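Local structure of hemoglobin subunit alpha (Isurus oxyrinchus, 3MKB) at residues A[27-30]-A[31-34]; A[61-64]-A[65-69]; A[103-106]-A[107-111]. The protein probably carries oxygen on its haem group, serving as the alpha subunit of a four-chain haemoglobin. One frame throughout, in Å; residues are numbered along the deposited sequence.

Overall arrangement
All three contacts lie inside single helices of one globin domain and come in series along the chain: interaction 1 on helix 21-35, interaction 2 on helix 53-70 and interaction 3 on helix 97-112. Interactions 1 and 3 are neighbours, their centres about 10 Å apart, and touch directly, with Leu32 N 3.3 Å from Cys104 SG in a packing contact. The centre of interaction 2 lies about 15 Å from that of interaction 3, which it meets where Val62 CG1 packs 4.2 Å from Ile105 CD1, and about 16 Å from that of interaction 1, without touching it. Interactions 1 and 3 both border the beta subunit and each brings one side chain near the haem (Leu32, Ile105); interaction 2 touches the haem directly and no other chain.

Interaction 1: A[27-30]-A[31-34]; sequences EALA and RLFA
On the globin B helix, residues 21-35, Glu27 and Arg31 form an i to i+4 salt bridge one turn apart. Their side chains run side by side in the same direction, and Arg31 NH2 donates to Glu27 OE2 at 2.6 Å. The oxygen sits at the guanidinium edge, near its plane, but the nitrogen approaches OE2 on its anti side and 29° out of the carboxylate plane, and the two flat groups are turned 57° against each other. Glu27 reaches this position with CG anti to its own N (chi1 173°) and the rest of its chain extended; Arg31 is likewise extended from CG to NE. Beneath the charged pair, Arg31 N bonds to Glu27 O at 2.9 Å, while the arginine CG lies 3.2 Å from that same carbonyl oxygen.

This face of the helix looks onto helix 97-112 and the beta subunit, as in the alpha-beta interface of other haemoglobins. Glu27 OE1 takes a hydrogen bond with His112 NE2, and Arg31 NH2 has a second partner in Phe112 O of the beta subunit. With an alanine here instead of Arg31, Glu27 OE2 would probably lose its charged mate, though His112 still holds OE1, and Phe112 O of the beta subunit would lose this donor.

The other side of the helix is apolar. Phe33 lays one ring face over Leu29 O, which stands 3.1 Å above the ring plane, offset toward the rim, and still accepts from Phe33 N at 3.0 Å. CE2 of the same ring passes 4.1 Å from Leu29 CB. More loosely, Leu29 CD2 meets Leu32 CD2 at 4.4 Å, while the Phe33 ring packs edge-to-face with Tyr48.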
loop_
_atom_site.group_PDB
_atom_site.type_symbol
_atom_site.label_atom_id
_atom_site.label_comp_id
_atom_site.label_asym_id
_atom_site.label_seq_id
_atom_site.Cartn_x
_atom_site.Cartn_y
_atom_site.Cartn_z
ATOM N N GLU A 27 -21.046 -6.207 7.974
ATOM C CA GLU A 27 -20.203 -5.626 9.022
ATOM C C GLU A 27 -18.809 -5.333 8.464
ATOM O O GLU A 27 -18.223 -4.282 8.719
ATOM C CB GLU A 27 -20.128 -6.572 10.240
ATOM C CG GLU A 27 -19.124 -6.081 11.281
ATOM C CD GLU A 27 -19.196 -6.835 12.592
ATOM O OE1 GLU A 27 -20.222 -7.517 12.872
ATOM O OE2 GLU A 27 -18.200 -6.774 13.334
ATOM N N ALA A 28 -18.266 -6.247 7.653
ATOM C CA ALA A 28 -16.936 -6.054 7.135
ATOM C C ALA A 28 -16.964 -4.853 6.187
ATOM O O ALA A 28 -16.045 -4.006 6.243
ATOM C CB ALA A 28 -16.403 -7.322 6.426
ATOM N N LEU A 29 -18.001 -4.753 5.345
ATOM C CA LEU A 29 -18.061 -3.620 4.389
ATOM C C LEU A 29 -18.276 -2.306 5.187
ATOM O O LEU A 29 -17.721 -1.262 4.818
ATOM C CB LEU A 29 -19.179 -3.822 3.343
ATOM C CG LEU A 29 -18.956 -4.847 2.206
ATOM C CD1 LEU A 29 -20.358 -5.246 1.638
ATOM C CD2 LEU A 29 -17.964 -4.301 1.098
ATOM N N ALA A 30 -19.070 -2.352 6.251
ATOM C CA ALA A 30 -19.269 -1.148 7.105
ATOM C C ALA A 30 -17.918 -0.672 7.725
ATOM O O ALA A 30 -17.610 0.529 7.771
ATOM C CB ALA A 30 -20.328 -1.411 8.199
ATOM N N ARG A 31 -17.117 -1.628 8.183
ATOM C CA ARG A 31 -15.716 -1.349 8.572
ATOM C C ARG A 31 -14.901 -0.719 7.462
ATOM O O ARG A 31 -14.290 0.310 7.714
ATOM C CB ARG A 31 -15.013 -2.600 9.128
ATOM C CG ARG A 31 -15.696 -3.212 10.362
ATOM C CD ARG A 31 -14.802 -4.329 11.027
ATOM N NE ARG A 31 -15.600 -4.884 12.103
ATOM C CZ ARG A 31 -15.819 -4.292 13.272
ATOM N NH1 ARG A 31 -15.206 -3.171 13.584
ATOM N NH2 ARG A 31 -16.624 -4.859 14.152
ATOM N N LEU A 32 -14.892 -1.288 6.264
ATOM C CA LEU A 32 -14.242 -0.675 5.119
ATOM C C LEU A 32 -14.600 0.810 4.939
ATOM O O LEU A 32 -13.746 1.642 4.842
ATOM C CB LEU A 32 -14.548 -1.446 3.844
ATOM C CG LEU A 32 -13.831 -1.041 2.561
ATOM C CD1 LEU A 32 -12.353 -1.120 2.647
ATOM C CD2 LEU A 32 -14.357 -1.798 1.348
ATOM N N PHE A 33 -15.890 1.091 4.900
ATOM C CA PHE A 33 -16.399 2.435 4.589
ATOM C C PHE A 33 -16.046 3.420 5.698
ATOM O O PHE A 33 -15.750 4.603 5.418
ATOM C CB PHE A 33 -17.924 2.421 4.339
ATOM C CG PHE A 33 -18.353 1.560 3.159
ATOM C CD1 PHE A 33 -17.599 1.533 1.983
ATOM C CD2 PHE A 33 -19.529 0.803 3.226
ATOM C CE1 PHE A 33 -17.981 0.752 0.872
ATOM C CE2 PHE A 33 -19.908 -0.020 2.125
ATOM C CZ PHE A 33 -19.146 0.000 0.946
ATOM N N ALA A 34 -16.081 2.951 6.933
ATOM C CA ALA A 34 -15.719 3.767 8.101
ATOM C C ALA A 34 -14.193 4.058 8.164
ATOM O O ALA A 34 -13.761 5.192 8.376
ATOM C CB ALA A 34 -16.231 3.038 9.456
#

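Interaction 2: A[61-64]-A[65-69]; sequences KVIR and AVVSA. With HEM (protoporphyrin IX containing Fe), chain E.
Val62 and Val66 are joined by a backbone bond, Val66 N to Val62 O at 2.9 Å, and stand on the closely packed side of helix 53-70. Val62 directs CG2 over the haem, 3.6 Å from HEM NB; with CG1 anti to the backbone N (chi1 173°), CG2 is left anti to the carbonyl carbon, beside the backbone N, and it is this branch that meets the porphyrin. One turn on, Ala65 CB touches the methyl HEM CMB at 3.5 Å, so a gamma branch and a beta carbon together bear on one pyrrole of the porphyrin. The segment is part of the globin E helix, which runs across the distal face of the haem, and both residues belong to the haem pocket. Val66 turns instead into helix 118-135, meeting Leu127, Leu128 and Ile131. Ile63 and Val67 pack against helix 4-19 with their CG2 methyls 4.3 Å apart.

The solvent side is looser. Lys61 stretches past the haem rim, its CD 4.0 Å from HEM CAA, the first carbon of a propionate arm. Arg64 is exposed, bends at chi3 (-147°) and finds in Glu22 a long, weak ion pair; it also touches a crystal neighbour, which may influence that shape.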
loop_
_atom_site.group_PDB
_atom_site.type_symbol
_atom_site.label_atom_id
_atom_site.label_comp_id
_atom_site.label_asym_id
_atom_site.label_seq_id
_atom_site.Cartn_x
_atom_site.Cartn_y
_atom_site.Cartn_z
ATOM N N LYS A 61 -22.906 -11.595 -0.647
ATOM C CA LYS A 61 -22.213 -12.012 -1.881
ATOM C C LYS A 61 -20.716 -12.113 -1.656
ATOM O O LYS A 61 -20.104 -13.100 -2.063
ATOM C CB LYS A 61 -22.512 -11.045 -3.013
ATOM C CG LYS A 61 -23.996 -11.093 -3.430
ATOM C CD LYS A 61 -24.380 -9.999 -4.458
ATOM C CE LYS A 61 -25.860 -10.160 -4.855
ATOM N NZ LYS A 61 -26.223 -8.969 -5.640
ATOM N N VAL A 62 -20.102 -11.087 -1.034
ATOM C CA VAL A 62 -18.695 -11.213 -0.637
ATOM C C VAL A 62 -18.391 -12.499 0.179
ATOM O O VAL A 62 -17.519 -13.314 -0.205
ATOM C CB VAL A 62 -18.186 -9.929 0.142
ATOM C CG1 VAL A 62 -16.775 -10.154 0.683
ATOM C CG2 VAL A 62 -18.174 -8.736 -0.807
ATOM N N ILE A 63 -19.126 -12.697 1.272
ATOM C CA ILE A 63 -18.815 -13.748 2.203
ATOM C C ILE A 63 -19.195 -15.088 1.572
ATOM O O ILE A 63 -18.412 -16.059 1.706
ATOM C CB ILE A 63 -19.468 -13.541 3.603
ATOM C CG1 ILE A 63 -18.899 -12.294 4.286
ATOM C CG2 ILE A 63 -19.287 -14.795 4.476
ATOM C CD1 ILE A 63 -17.408 -12.305 4.615
ATOM N N ARG A 64 -20.320 -15.136 0.834
ATOM C CA ARG A 64 -20.645 -16.421 0.140
ATOM C C ARG A 64 -19.510 -16.844 -0.752
ATOM O O ARG A 64 -19.179 -18.059 -0.786
ATOM C CB ARG A 64 -21.962 -16.400 -0.622
ATOM C CG ARG A 64 -23.185 -16.661 0.294
ATOM C CD ARG A 64 -24.504 -16.353 -0.494
ATOM N NE ARG A 64 -25.514 -15.829 0.422
ATOM C CZ ARG A 64 -25.978 -14.579 0.400
ATOM N NH1 ARG A 64 -26.897 -14.212 1.305
ATOM N NH2 ARG A 64 -25.564 -13.718 -0.546
ATOM N N ALA A 65 -18.917 -15.866 -1.464
ATOM C CA ALA A 65 -17.791 -16.106 -2.352
ATOM C C ALA A 65 -16.503 -16.517 -1.618
ATOM O O ALA A 65 -15.712 -17.375 -2.087
ATOM C CB ALA A 65 -17.539 -14.870 -3.272
ATOM N N VAL A 66 -16.243 -15.890 -0.473
ATOM C CA VAL A 66 -15.122 -16.320 0.324
ATOM C C VAL A 66 -15.315 -17.764 0.762
ATOM O O VAL A 66 -14.353 -18.546 0.712
ATOM C CB VAL A 66 -14.841 -15.395 1.565
ATOM C CG1 VAL A 66 -13.768 -16.033 2.459
ATOM C CG2 VAL A 66 -14.349 -14.063 1.059
ATOM N N VAL A 67 -16.529 -18.124 1.132
ATOM C CA VAL A 67 -16.833 -19.484 1.518
ATOM C C VAL A 67 -16.527 -20.460 0.401
ATOM O O VAL A 67 -15.853 -21.453 0.597
ATOM C CB VAL A 67 -18.257 -19.610 2.038
ATOM C CG1 VAL A 67 -18.717 -21.082 2.157
ATOM C CG2 VAL A 67 -18.397 -18.893 3.357
ATOM N N SER A 68 -17.018 -20.156 -0.784
ATOM C CA SER A 68 -16.660 -20.939 -1.975
ATOM C C SER A 68 -15.191 -21.037 -2.320
ATOM O O SER A 68 -14.714 -22.137 -2.666
ATOM C CB SER A 68 -17.463 -20.530 -3.188
ATOM O OG SER A 68 -18.772 -21.007 -2.983
ATOM N N ALA A 69 -14.461 -19.912 -2.250
ATOM C CA ALA A 69 -13.024 -19.961 -2.360
ATOM C C ALA A 69 -12.412 -20.981 -1.369
ATOM O O ALA A 69 -11.494 -21.746 -1.728
ATOM C CB ALA A 69 -12.387 -18.569 -2.215
HETATM C CHA HEM E . -20.637 -7.025 -6.869
HETATM C CHB HEM E . -17.925 -10.390 -4.734
HETATM C CHC HEM E . -14.807 -6.997 -3.087
HETATM C CHD HEM E . -17.256 -3.672 -5.558
HETATM C C1A HEM E . -20.177 -8.260 -6.470
HETATM C C2A HEM E . -20.772 -9.545 -6.742
HETATM C C3A HEM E . -20.016 -10.510 -6.178
HETATM C C4A HEM E . -18.934 -9.824 -5.478
HETATM C CMA HEM E . -20.213 -12.073 -6.200
HETATM C CAA HEM E . -21.983 -9.664 -7.685
HETATM C CBA HEM E . -21.186 -9.880 -9.015
HETATM C CGA HEM E . -22.049 -10.416 -10.115
HETATM O O1A HEM E . -23.298 -10.171 -10.040
HETATM O O2A HEM E . -21.516 -11.071 -11.062
HETATM C C1B HEM E . -16.850 -9.760 -4.133
HETATM C C2B HEM E . -15.759 -10.432 -3.463
HETATM C C3B HEM E . -14.921 -9.498 -2.984
HETATM C C4B HEM E . -15.421 -8.202 -3.365
HETATM C CMB HEM E . -15.569 -11.962 -3.270
HETATM C CAB HEM E . -13.590 -9.710 -2.218
HETATM C CBB HEM E . -13.243 -10.799 -1.509
HETATM C C1C HEM E . -15.172 -5.761 -3.588
HETATM C C2C HEM E . -14.519 -4.480 -3.309
HETATM C C3C HEM E . -15.208 -3.519 -3.975
HETATM C C4C HEM E . -16.308 -4.185 -4.696
HETATM C CMC HEM E . -13.296 -4.372 -2.352
HETATM C CAC HEM E . -14.861 -2.006 -3.952
HETATM C CBC HEM E . -14.310 -1.438 -2.839
HETATM C C1D HEM E . -18.403 -4.288 -6.059
HETATM C C2D HEM E . -19.485 -3.543 -6.644
HETATM C C3D HEM E . -20.581 -4.503 -7.004
HETATM C C4D HEM E . -20.007 -5.801 -6.680
HETATM C CMD HEM E . -19.583 -1.999 -6.801
HETATM C CAD HEM E . -21.948 -4.081 -7.659
HETATM C CBD HEM E . -23.161 -3.993 -6.681
HETATM C CGD HEM E . -23.242 -2.765 -5.743
HETATM O O1D HEM E . -23.093 -1.570 -6.179
HETATM O O2D HEM E . -23.470 -2.943 -4.512
HETATM N NA HEM E . -19.085 -8.480 -5.701
HETATM N NB HEM E . -16.611 -8.365 -4.062
HETATM N NC HEM E . -16.214 -5.506 -4.431
HETATM N ND HEM E . -18.736 -5.647 -6.087
HETATM FE FE HEM E . -17.657 -7.030 -5.053
#

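Interaction 3: A[103-106]-A[107-111]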
loop_
_atom_site.group_PDB
_atom_site.type_symbol
_atom_site.label_atom_id
_atom_site.label_comp_id
_atom_site.label_asym_id
_atom_site.label_seq_id
_atom_site.Cartn_x
_atom_site.Cartn_y
_atom_site.Cartn_z
ATOM N N GLU A 103 -8.635 -7.011 5.557
ATOM C CA GLU A 103 -8.369 -6.691 6.939
ATOM C C GLU A 103 -9.649 -6.399 7.739
ATOM O O GLU A 103 -9.770 -6.777 8.916
ATOM C CB GLU A 103 -7.402 -5.510 7.000
ATOM C CG GLU A 103 -6.893 -5.238 8.453
ATOM C CD GLU A 103 -6.015 -6.373 9.037
ATOM O OE1 GLU A 103 -5.891 -6.463 10.276
ATOM O OE2 GLU A 103 -5.411 -7.130 8.251
ATOM N N CYS A 104 -10.607 -5.749 7.088
ATOM C CA CYS A 104 -11.938 -5.546 7.641
ATOM C C CYS A 104 -12.697 -6.878 7.870
ATOM O O CYS A 104 -13.388 -6.976 8.832
ATOM C CB CYS A 104 -12.791 -4.612 6.744
ATOM S SG CYS A 104 -12.145 -2.970 6.819
ATOM N N ILE A 105 -12.510 -7.886 7.014
ATOM C CA ILE A 105 -13.097 -9.195 7.289
ATOM C C ILE A 105 -12.430 -9.821 8.502
ATOM O O ILE A 105 -13.105 -10.412 9.367
ATOM C CB ILE A 105 -12.966 -10.182 6.046
ATOM C CG1 ILE A 105 -13.907 -9.745 4.914
ATOM C CG2 ILE A 105 -13.408 -11.615 6.473
ATOM C CD1 ILE A 105 -13.686 -10.460 3.569
ATOM N N LEU A 106 -11.109 -9.686 8.593
ATOM C CA LEU A 106 -10.368 -10.302 9.702
ATOM C C LEU A 106 -10.807 -9.646 11.005
ATOM O O LEU A 106 -11.022 -10.328 12.001
ATOM C CB LEU A 106 -8.878 -10.117 9.525
ATOM C CG LEU A 106 -8.286 -10.949 8.350
ATOM C CD1 LEU A 106 -6.834 -10.550 8.240
ATOM C CD2 LEU A 106 -8.435 -12.482 8.603
ATOM N N VAL A 107 -10.865 -8.310 11.016
ATOM C CA VAL A 107 -11.348 -7.622 12.231
ATOM C C VAL A 107 -12.767 -8.020 12.667
ATOM O O VAL A 107 -13.055 -8.187 13.848
ATOM C CB VAL A 107 -11.198 -6.104 12.102
ATOM C CG1 VAL A 107 -12.042 -5.367 13.240
ATOM C CG2 VAL A 107 -9.711 -5.766 12.043
ATOM N N THR A 108 -13.675 -8.161 11.716
ATOM C CA THR A 108 -15.010 -8.697 11.979
ATOM C C THR A 108 -14.921 -10.058 12.651
ATOM O O THR A 108 -15.686 -10.345 13.589
ATOM C CB THR A 108 -15.854 -8.807 10.661
ATOM O OG1 THR A 108 -15.993 -7.515 10.073
ATOM C CG2 THR A 108 -17.225 -9.490 10.856
ATOM N N LEU A 109 -14.036 -10.954 12.181
ATOM C CA LEU A 109 -14.022 -12.308 12.807
ATOM C C LEU A 109 -13.521 -12.198 14.241
ATOM O O LEU A 109 -14.021 -12.892 15.154
ATOM C CB LEU A 109 -13.127 -13.269 12.007
ATOM C CG LEU A 109 -13.622 -13.488 10.551
ATOM C CD1 LEU A 109 -12.465 -14.145 9.656
ATOM C CD2 LEU A 109 -14.871 -14.370 10.568
ATOM N N ALA A 110 -12.541 -11.301 14.432
ATOM C CA ALA A 110 -11.944 -11.105 15.732
ATOM C C ALA A 110 -12.992 -10.619 16.694
ATOM O O ALA A 110 -12.906 -10.909 17.885
ATOM C CB ALA A 110 -10.794 -10.072 15.650
ATOM N N THR A 111 -13.976 -9.851 16.226
ATOM C CA THR A 111 -14.966 -9.327 17.179
ATOM C C THR A 111 -15.983 -10.394 17.506
ATOM O O THR A 111 -16.680 -10.294 18.498
ATOM C CB THR A 111 -15.756 -8.127 16.647
ATOM O OG1 THR A 111 -16.663 -8.562 15.630
ATOM C CG2 THR A 111 -14.809 -6.970 16.154
#
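Thr108 grips Cys104 O twice: its hydroxyl OG1 donates at 2.9 Å and its backbone N at 3.1 Å, the two arriving from opposite faces of the carbonyl plane. The hydroxyl can turn back onto the preceding turn because OG1 lies anti to the carbonyl carbon, beside the backbone N (chi1 -60°); the bond it makes there satisfies the buried hydroxyl within the helix itself. Three residues on, a shorter-span version occurs, Thr111 OG1 donating to Thr108 O at 2.9 Å.

On the inner face, Ile105 and Leu109 lie side by side, CG2 of the first 4.2 Å from CD1 of the second. Leu109 CD1 also comes near Leu106 CD2, at 4.5 Å. On the flank toward the beta subunit, Val107 sets CG2 3.3 Å from Glu103 O, the carbonyl that receives its own N-H.

Outside this shell, Leu106 touches Phe116 and, on helix 118-135, His121 and Val124, and Ile105 rests on Leu128. Weak hydrogen bonds tie Thr108 OG1 to Arg31 NE and Thr111 OG1 to Glu27 OE2, while Phe117 of the beta subunit packs on Val107. Threonine hydroxyls folded onto carbonyls three or four residues back are a familiar feature of buried helices, here in the globin G helix, where it passes between the domain core and the alpha-beta interface.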